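Local coordinates for protein transcription factor tau subunit sfc1 (Schizosaccharomyces pombe, PDB 4BJI) that forms part of the tauA domain of TFIIIC, which binds boxA promoter DNA of tRNA and similar genes, and is represented here by the sfc1 DNA-binding domain, at residues Asn103-Gln108 against Gly168-Gly173; Pro152-Thr157 against Tyr176-Leu181; Tyr80-Gly85 against Tyr96-Asp101. All coordinates share one frame; numbering follows the deposited sequence. Where two conformers were deposited one is given.

Interaction 1 of 3, residues Asn103-Gln108 against Gly168-Gly173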
# COMPACT_ATOMS: atom_id res chain seq x y z
N ASN A 103 -12.12 0.47 -8.45
CA ASN A 103 -12.02 -0.48 -7.33
C ASN A 103 -10.64 -0.46 -6.70
O ASN A 103 -10.48 -0.88 -5.53
CB ASN A 103 -12.34 -1.92 -7.75
CG ASN A 103 -13.78 -2.11 -8.12
OD1 ASN A 103 -14.66 -1.45 -7.57
ND2 ASN A 103 -14.03 -3.00 -9.06
N ALA A 104 -9.62 0.01 -7.44
CA ALA A 104 -8.27 0.09 -6.90
C ALA A 104 -8.09 1.18 -5.85
O ALA A 104 -7.03 1.24 -5.22
CB ALA A 104 -7.28 0.28 -8.02
N ALA A 105 -9.12 2.00 -5.59
CA ALA A 105 -9.09 2.88 -4.44
C ALA A 105 -8.78 2.09 -3.17
O ALA A 105 -8.12 2.62 -2.26
CB ALA A 105 -10.45 3.58 -4.30
N ALA A 106 -9.21 0.85 -3.09
CA ALA A 106 -8.97 0.03 -1.91
C ALA A 106 -7.49 -0.35 -1.70
O ALA A 106 -7.10 -0.80 -0.63
CB ALA A 106 -9.80 -1.24 -2.02
N TYR A 107 -6.67 -0.20 -2.75
CA TYR A 107 -5.29 -0.64 -2.72
C TYR A 107 -4.31 0.52 -2.66
O TYR A 107 -3.09 0.31 -2.62
CB TYR A 107 -4.96 -1.51 -3.94
CG TYR A 107 -5.92 -2.66 -4.12
CD1 TYR A 107 -6.24 -3.46 -3.05
CD2 TYR A 107 -6.55 -2.86 -5.33
CE1 TYR A 107 -7.16 -4.50 -3.19
CE2 TYR A 107 -7.45 -3.88 -5.48
CZ TYR A 107 -7.75 -4.67 -4.42
OH TYR A 107 -8.67 -5.70 -4.63
N GLN A 108 -4.81 1.76 -2.63
CA GLN A 108 -3.93 2.92 -2.53
C GLN A 108 -3.08 2.85 -1.27
O GLN A 108 -3.52 2.32 -0.24
CB GLN A 108 -4.71 4.23 -2.55
CG GLN A 108 -5.31 4.49 -3.91
CD GLN A 108 -5.99 5.82 -4.09
OE1 GLN A 108 -6.98 5.89 -4.86
NE2 GLN A 108 -5.51 6.88 -3.45
N GLY A 168 -5.13 9.91 -5.94
CA GLY A 168 -5.78 8.78 -6.59
C GLY A 168 -7.27 9.00 -6.71
O GLY A 168 -7.74 10.04 -7.22
N TRP A 169 -8.05 8.01 -6.29
CA TRP A 169 -9.50 8.05 -6.48
C TRP A 169 -10.23 8.85 -5.40
O TRP A 169 -11.46 8.96 -5.45
CB TRP A 169 -10.00 6.61 -6.52
CG TRP A 169 -9.55 5.85 -7.74
CD1 TRP A 169 -8.62 4.86 -7.82
CD2 TRP A 169 -10.07 6.04 -9.06
NE1 TRP A 169 -8.51 4.42 -9.12
CE2 TRP A 169 -9.41 5.11 -9.90
CE3 TRP A 169 -11.04 6.87 -9.61
CZ2 TRP A 169 -9.68 5.02 -11.26
CZ3 TRP A 169 -11.31 6.76 -10.97
CH2 TRP A 169 -10.61 5.85 -11.77
N TYR A 170 -9.50 9.43 -4.45
CA TYR A 170 -10.12 10.12 -3.32
C TYR A 170 -10.09 11.63 -3.49
O TYR A 170 -9.07 12.22 -3.89
CB TYR A 170 -9.43 9.77 -1.99
CG TYR A 170 -9.56 8.31 -1.70
CD1 TYR A 170 -10.80 7.77 -1.32
CD2 TYR A 170 -8.48 7.46 -1.76
CE1 TYR A 170 -10.92 6.41 -1.05
CE2 TYR A 170 -8.60 6.10 -1.48
CZ TYR A 170 -9.84 5.59 -1.15
OH TYR A 170 -10.00 4.24 -0.87
N ARG A 171 -11.22 12.27 -3.19
CA ARG A 171 -11.31 13.72 -3.17
C ARG A 171 -10.26 14.28 -2.22
O ARG A 171 -10.07 13.75 -1.11
CB ARG A 171 -12.74 14.12 -2.75
CG ARG A 171 -12.99 15.61 -2.70
CD ARG A 171 -14.44 15.81 -2.34
NE ARG A 171 -14.67 15.60 -0.92
CZ ARG A 171 -15.34 14.60 -0.38
NH1 ARG A 171 -15.92 13.68 -1.18
NH2 ARG A 171 -15.48 14.49 0.98
N SER A 172 -9.61 15.36 -2.61
CA SER A 172 -8.47 15.86 -1.85
C SER A 172 -8.79 16.14 -0.38
O SER A 172 -8.02 15.72 0.48
CB SER A 172 -7.82 17.09 -2.51
OG SER A 172 -8.69 18.20 -2.48
N GLY A 173 -9.88 16.81 -0.06
CA GLY A 173 -10.09 17.14 1.35
C GLY A 173 -10.33 15.93 2.21
O GLY A 173 -9.97 15.90 3.38

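Interaction 2 of 3, residues Pro152-Thr157 against Tyr176-Leu181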
# COMPACT_ATOMS: atom_id res chain seq x y z
N PRO A 152 -14.30 4.14 7.92
CA PRO A 152 -15.53 4.64 7.28
C PRO A 152 -15.31 5.88 6.44
O PRO A 152 -16.06 6.13 5.47
CB PRO A 152 -16.45 4.96 8.47
CG PRO A 152 -15.94 4.09 9.58
CD PRO A 152 -14.42 4.07 9.38
N LEU A 153 -14.29 6.67 6.76
CA LEU A 153 -14.01 7.88 5.98
C LEU A 153 -13.68 7.54 4.53
O LEU A 153 -14.00 8.30 3.61
CB LEU A 153 -12.86 8.68 6.58
CG LEU A 153 -13.12 9.31 7.94
CD1 LEU A 153 -11.82 9.87 8.53
CD2 LEU A 153 -14.12 10.35 7.83
N LEU A 154 -12.96 6.44 4.33
CA LEU A 154 -12.66 6.06 2.95
C LEU A 154 -13.68 5.08 2.37
O LEU A 154 -13.89 5.10 1.13
CB LEU A 154 -11.23 5.55 2.76
CG LEU A 154 -10.12 6.53 3.11
CD1 LEU A 154 -8.76 5.90 2.90
CD2 LEU A 154 -10.23 7.83 2.31
N LYS A 155 -14.39 4.31 3.19
CA LYS A 155 -15.42 3.45 2.64
C LYS A 155 -16.60 4.24 2.06
O LYS A 155 -17.17 3.85 1.04
CB LYS A 155 -15.94 2.49 3.71
CG LYS A 155 -16.98 1.54 3.18
CD LYS A 155 -17.48 0.62 4.28
CE LYS A 155 -18.71 -0.18 3.80
NZ LYS A 155 -18.64 -1.65 4.13
N ASP A 156 -16.98 5.33 2.70
CA ASP A 156 -18.23 5.99 2.36
C ASP A 156 -18.04 7.09 1.33
O ASP A 156 -19.02 7.62 0.80
CB ASP A 156 -18.88 6.62 3.59
CG ASP A 156 -19.28 5.62 4.65
OD1 ASP A 156 -19.31 4.41 4.37
OD2 ASP A 156 -19.58 6.06 5.78
N THR A 157 -16.81 7.49 1.04
CA THR A 157 -16.61 8.68 0.24
C THR A 157 -16.85 8.45 -1.25
O THR A 157 -16.49 7.39 -1.78
CB THR A 157 -15.20 9.28 0.52
OG1 THR A 157 -15.08 10.53 -0.09
CG2 THR A 157 -14.07 8.38 0.02
N TYR A 176 -6.77 14.02 2.60
CA TYR A 176 -5.82 14.65 3.53
C TYR A 176 -6.34 14.65 4.96
O TYR A 176 -5.54 14.60 5.89
CB TYR A 176 -5.36 16.03 2.99
CG TYR A 176 -4.45 15.88 1.78
CD1 TYR A 176 -3.23 15.23 1.89
CD2 TYR A 176 -4.83 16.35 0.53
CE1 TYR A 176 -2.40 15.06 0.81
CE2 TYR A 176 -4.01 16.17 -0.58
CZ TYR A 176 -2.81 15.53 -0.42
OH TYR A 176 -1.98 15.34 -1.53
N LYS A 177 -7.67 14.63 5.15
CA LYS A 177 -8.21 14.40 6.49
C LYS A 177 -7.80 13.02 7.00
O LYS A 177 -7.29 12.89 8.12
CB LYS A 177 -9.72 14.53 6.51
CG LYS A 177 -10.29 14.00 7.85
CD LYS A 177 -11.80 14.14 7.94
CE LYS A 177 -12.16 15.57 8.24
NZ LYS A 177 -13.65 15.70 8.57
N VAL A 178 -7.95 11.99 6.17
CA VAL A 178 -7.55 10.64 6.53
C VAL A 178 -6.05 10.59 6.82
O VAL A 178 -5.61 10.03 7.84
CB VAL A 178 -7.95 9.68 5.42
CG1 VAL A 178 -7.24 8.32 5.64
CG2 VAL A 178 -9.44 9.50 5.44
N ARG A 179 -5.24 11.19 5.96
CA ARG A 179 -3.80 11.20 6.17
C ARG A 179 -3.44 11.88 7.51
O ARG A 179 -2.60 11.36 8.27
CB ARG A 179 -3.11 11.84 4.95
CG ARG A 179 -1.59 11.72 4.87
CD ARG A 179 -0.83 12.67 5.81
NE ARG A 179 -1.31 14.05 5.75
CZ ARG A 179 -0.93 14.97 4.88
NH1 ARG A 179 -0.04 14.70 3.94
NH2 ARG A 179 -1.45 16.19 4.94
N ASP A 180 -4.06 13.02 7.79
CA ASP A 180 -3.78 13.73 9.04
C ASP A 180 -4.17 12.90 10.24
O ASP A 180 -3.44 12.90 11.25
CB ASP A 180 -4.47 15.08 9.05
CG ASP A 180 -3.80 16.10 8.10
OD1 ASP A 180 -2.74 15.81 7.48
OD2 ASP A 180 -4.34 17.19 7.99
N LEU A 181 -5.31 12.23 10.18
CA LEU A 181 -5.73 11.38 11.30
C LEU A 181 -4.74 10.26 11.54
O LEU A 181 -4.34 10.00 12.68
CB LEU A 181 -7.07 10.75 11.00
CG LEU A 181 -8.20 11.75 11.07
CD1 LEU A 181 -9.42 11.11 10.47
CD2 LEU A 181 -8.39 12.14 12.53

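Interaction 3 of 3, residues Tyr80-Gly85 against Tyr96-Asp101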
# COMPACT_ATOMS: atom_id res chain seq x y z
N TYR A 80 5.16 -5.18 -11.37
CA TYR A 80 5.97 -3.97 -11.53
C TYR A 80 5.76 -3.09 -10.29
O TYR A 80 4.82 -3.31 -9.52
CB TYR A 80 5.58 -3.23 -12.83
CG TYR A 80 4.15 -2.72 -12.88
CD1 TYR A 80 3.09 -3.53 -13.27
CD2 TYR A 80 3.86 -1.42 -12.51
CE1 TYR A 80 1.77 -3.04 -13.31
CE2 TYR A 80 2.56 -0.94 -12.51
CZ TYR A 80 1.53 -1.73 -12.93
OH TYR A 80 0.25 -1.22 -12.92
N LEU A 81 6.60 -2.09 -10.09
CA LEU A 81 6.65 -1.33 -8.85
C LEU A 81 6.43 0.16 -9.08
O LEU A 81 7.13 0.76 -9.89
CB LEU A 81 8.03 -1.51 -8.21
CG LEU A 81 8.36 -0.68 -6.98
CD1 LEU A 81 7.46 -0.97 -5.81
CD2 LEU A 81 9.84 -0.90 -6.57
N TRP A 82 5.46 0.74 -8.40
CA TRP A 82 5.26 2.20 -8.46
C TRP A 82 6.29 2.92 -7.60
O TRP A 82 6.48 2.54 -6.44
CB TRP A 82 3.87 2.56 -7.94
CG TRP A 82 2.77 2.00 -8.79
CD1 TRP A 82 2.14 0.81 -8.62
CD2 TRP A 82 2.18 2.60 -9.96
NE1 TRP A 82 1.18 0.63 -9.58
CE2 TRP A 82 1.19 1.71 -10.43
CE3 TRP A 82 2.40 3.80 -10.65
CZ2 TRP A 82 0.44 1.98 -11.58
CZ3 TRP A 82 1.65 4.06 -11.77
CH2 TRP A 82 0.69 3.16 -12.24
N THR A 83 6.95 3.94 -8.12
CA THR A 83 7.90 4.64 -7.24
C THR A 83 7.42 5.99 -6.75
O THR A 83 8.12 6.65 -6.02
CB THR A 83 9.25 4.76 -7.88
OG1 THR A 83 9.06 5.25 -9.18
CG2 THR A 83 9.88 3.37 -7.93
N SER A 84 6.20 6.38 -7.12
CA SER A 84 5.58 7.60 -6.62
C SER A 84 4.08 7.51 -6.90
O SER A 84 3.64 6.59 -7.59
CB SER A 84 6.21 8.81 -7.29
OG SER A 84 6.06 8.70 -8.69
N GLY A 85 3.33 8.49 -6.41
CA GLY A 85 1.91 8.56 -6.65
C GLY A 85 1.10 7.78 -5.62
O GLY A 85 1.65 7.29 -4.60
N TYR A 96 -2.40 -5.08 -14.97
CA TYR A 96 -3.47 -4.43 -14.20
C TYR A 96 -3.09 -2.95 -14.03
O TYR A 96 -2.00 -2.65 -13.54
CB TYR A 96 -3.62 -5.08 -12.82
CG TYR A 96 -4.72 -4.45 -11.98
CD1 TYR A 96 -6.05 -4.74 -12.24
CD2 TYR A 96 -4.45 -3.60 -10.94
CE1 TYR A 96 -7.07 -4.16 -11.48
CE2 TYR A 96 -5.43 -3.04 -10.18
CZ TYR A 96 -6.74 -3.31 -10.46
OH TYR A 96 -7.72 -2.73 -9.68
N ASP A 97 -3.97 -2.05 -14.46
CA ASP A 97 -3.74 -0.60 -14.35
C ASP A 97 -4.72 -0.03 -13.33
O ASP A 97 -5.90 0.17 -13.63
CB ASP A 97 -3.93 0.09 -15.70
CG ASP A 97 -3.48 1.53 -15.68
OD1 ASP A 97 -3.32 2.11 -14.59
OD2 ASP A 97 -3.24 2.07 -16.79
N PRO A 98 -4.25 0.25 -12.11
CA PRO A 98 -5.15 0.73 -11.05
C PRO A 98 -5.65 2.13 -11.32
O PRO A 98 -6.60 2.59 -10.65
CB PRO A 98 -4.28 0.67 -9.80
CG PRO A 98 -2.84 0.86 -10.33
CD PRO A 98 -2.86 0.08 -11.65
N ARG A 99 -5.08 2.82 -12.31
CA ARG A 99 -5.58 4.14 -12.66
C ARG A 99 -6.83 4.03 -13.50
O ARG A 99 -7.56 5.04 -13.72
CB ARG A 99 -4.53 4.92 -13.49
CG ARG A 99 -3.20 5.04 -12.82
CD ARG A 99 -2.14 5.55 -13.79
NE ARG A 99 -1.96 4.64 -14.91
CZ ARG A 99 -1.16 4.91 -15.93
NH1 ARG A 99 -0.46 6.04 -15.95
NH2 ARG A 99 -1.08 4.03 -16.93
N LYS A 100 -7.14 2.84 -14.01
CA LYS A 100 -8.30 2.64 -14.87
C LYS A 100 -9.47 1.96 -14.19
O LYS A 100 -10.54 1.78 -14.79
CB LYS A 100 -7.96 1.81 -16.10
CG LYS A 100 -6.97 2.41 -17.03
CD LYS A 100 -6.94 1.55 -18.28
CE LYS A 100 -5.85 1.93 -19.27
NZ LYS A 100 -5.88 3.37 -19.66
N ASP A 101 -9.29 1.56 -12.94
CA ASP A 101 -10.28 0.78 -12.22
C ASP A 101 -10.49 1.43 -10.85
O ASP A 101 -9.63 1.34 -9.99
CB ASP A 101 -9.76 -0.67 -12.08
CG ASP A 101 -10.66 -1.55 -11.21
OD1 ASP A 101 -11.82 -1.17 -10.95
OD2 ASP A 101 -10.19 -2.66 -10.78

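Interaction 1 of 3, residues Asn103-Gln108 against Gly168-Gly173
Gln-108 and Ala-105 meet the Gly-168 and Trp-169 backbone and the side chains of Trp-169 and Tyr-170 in a buried contact. The carboxamide of Gln-108 reaches across so that OE1 accepts the backbone N-H of Trp-169; OE1 to N is 2.8 Å, and the hydrogen bond is almost straight at 174°. The N-H comes in bent off the C=O direction and somewhat tilted from the carbonyl plane. The same oxygen lies 3.5 Å from Trp-169 CB and near the edge of the indole. Gln-108 NE2 comes to the edge of the Tyr-170 ring, 3.5 Å from CD2, with amide and ring planes 54° apart. Beside the amide, Ala-105 CB fits between the two aromatic side chains, 3.8 Å from Trp-169 CB and 3.8 Å from Tyr-170 CZ. Tyr-170 OH lies 2.8 Å from Ala-105 O, at most a weak hydrogen bond.

The second shell fixes these groups. Extended beyond CG (chi2 -174°), the Gln-108 chain carries its amide to the opposite backbone, where NE2 donates to Thr-167 O, and both ends of the amide are thus held. Trp-169 NE1 in turn donates to Pro-98 O. Within 103-108, a 3-10 segment holds Ala-105 in place through bonds from Ala-106 N to Asn-103 O and Tyr-107 N to Ala-104 O.

Backbone bonds from Ala-106 to Cys-143 and from Gln-108 to Val-142 tie one side next to strands 109-111 and 139-141; on the other, Arg-171 is the N-cap of helix 172-189, whose Tyr-175 packs on both Gln-108 and Tyr-170.

Interaction 2 of 3, residues Pro152-Thr157 against Tyr176-Leu181
No flat group takes part where Leu-153 and Leu-154 meet Val-178 and Leu-181; the planar side chains of 176-181, Tyr-176, Arg-179 and Asp-180, lie on the side of the helix away from the two leucines. There, in the conformer given for Arg-179, Tyr-176 CD1 lies 3.5 Å above one face of the guanidinium, toward its rim, and Asp-180 sits at the edge, its OD1 taking both NE and NH2 of Arg-179 in a side-on salt bridge.

The interface itself is made of branched aliphatic groups. Val-178 CG2, anti to its carbonyl carbon, points between the two leucines: it is 3.7 Å from Leu-153 CB and, in the conformer given for Leu-154, 3.6 Å from Leu-154 CD2. One turn further on, Leu-181 CD1 meets Leu-153 CD1 with the side chains at about a right angle; their 3.3 Å separation is shorter than normal contact and doubtful, since Leu-181 has two deposited conformers. At the border Leu-153 CD1 touches Lys-177 CD, while Lys-177 NZ bonds to Leu-204 O and Ala-206 O.

Helix 197-205 packs on Leu-181 as well. No directional bond sets the side-chain fit between 152-157 and 176-181, while Arg-174 NH1, from the preceding turn, adds a polar tie to Leu-153 O.

Interaction 3 of 3, residues Tyr80-Gly85 against Tyr96-Asp101
Tyr-80 and Trp-82, on strand 79-82 of the mixed four-stranded sheet, face the loop 96-101, which is folded as an Asx turn overlapping a type I beta turn. Tyr-80 OH donates to Tyr-96 O at 2.7 Å, approaching nearly along the C=O axis with an angle of 161°, and Tyr-96 O lies in the plane of the phenol ring, at its edge. Chi1 of 63° puts Tyr-80 CG between the backbone N and the carbonyl carbon, and CE2 of the ring rests 3.3 Å above the indole plane of Trp-82, toward the rim of the indole. Pro-98 enters beside both aromatics: CD is 3.6 Å from Tyr-80 OH, and CG is 3.7 Å from Trp-82 CZ2.

Strand 79-82 runs antiparallel to strand 90-93, and these two follow a helix-strand-helix-helix order in the chain, consistent with the winged-helix form of the helix-turn-helix fold; the loop 96-101 leads out of this hairpin and turns back against it. Trp-82 NE1 bonds to Thr-92 on the partner strand, which steadies the indole.

Next to Pro-98, the Arg-99 guanidinium has Trp-82 CH2 over one face, its plane 63° from that of the indole. Arg-99 grips Asp-97 side-on, NE to OD1 at 2.9 Å and NH2 to OD2 at 2.9 Å, one nitrogen for each oxygen. OD1 also accepts the backbone N of Arg-99, from above the carboxylate plane, at 3.0 Å; this closes the Asx turn. A bend at chi3 turns the guanidinium back to the carboxylate, while NH1 reaches Met-17 O and Val-19 O.

How the interactions relate
Interaction 1 lies between the other two: its centre is 10 Å from that of interaction 2 and 12 Å from that of interaction 3, whereas interactions 2 and 3 are 21 Å apart between centres and do not touch. Neighbouring residues of segment 168-173 make the connections. The hydrogen bond from Trp-169 NE1 to Pro-98 O, 3.1 Å long, is the link to interaction 3, while Tyr-170 CD1 packs on Thr-157 CG2 of interaction 2 at 3.6 Å. Ala-104 CB adds a 3.5 Å contact with Tyr-96 OH. Interactions 1 and 2 share helix 172-189. Together the contacts run from the mixed sheet of the probable winged-helix domain to the C-terminal helices.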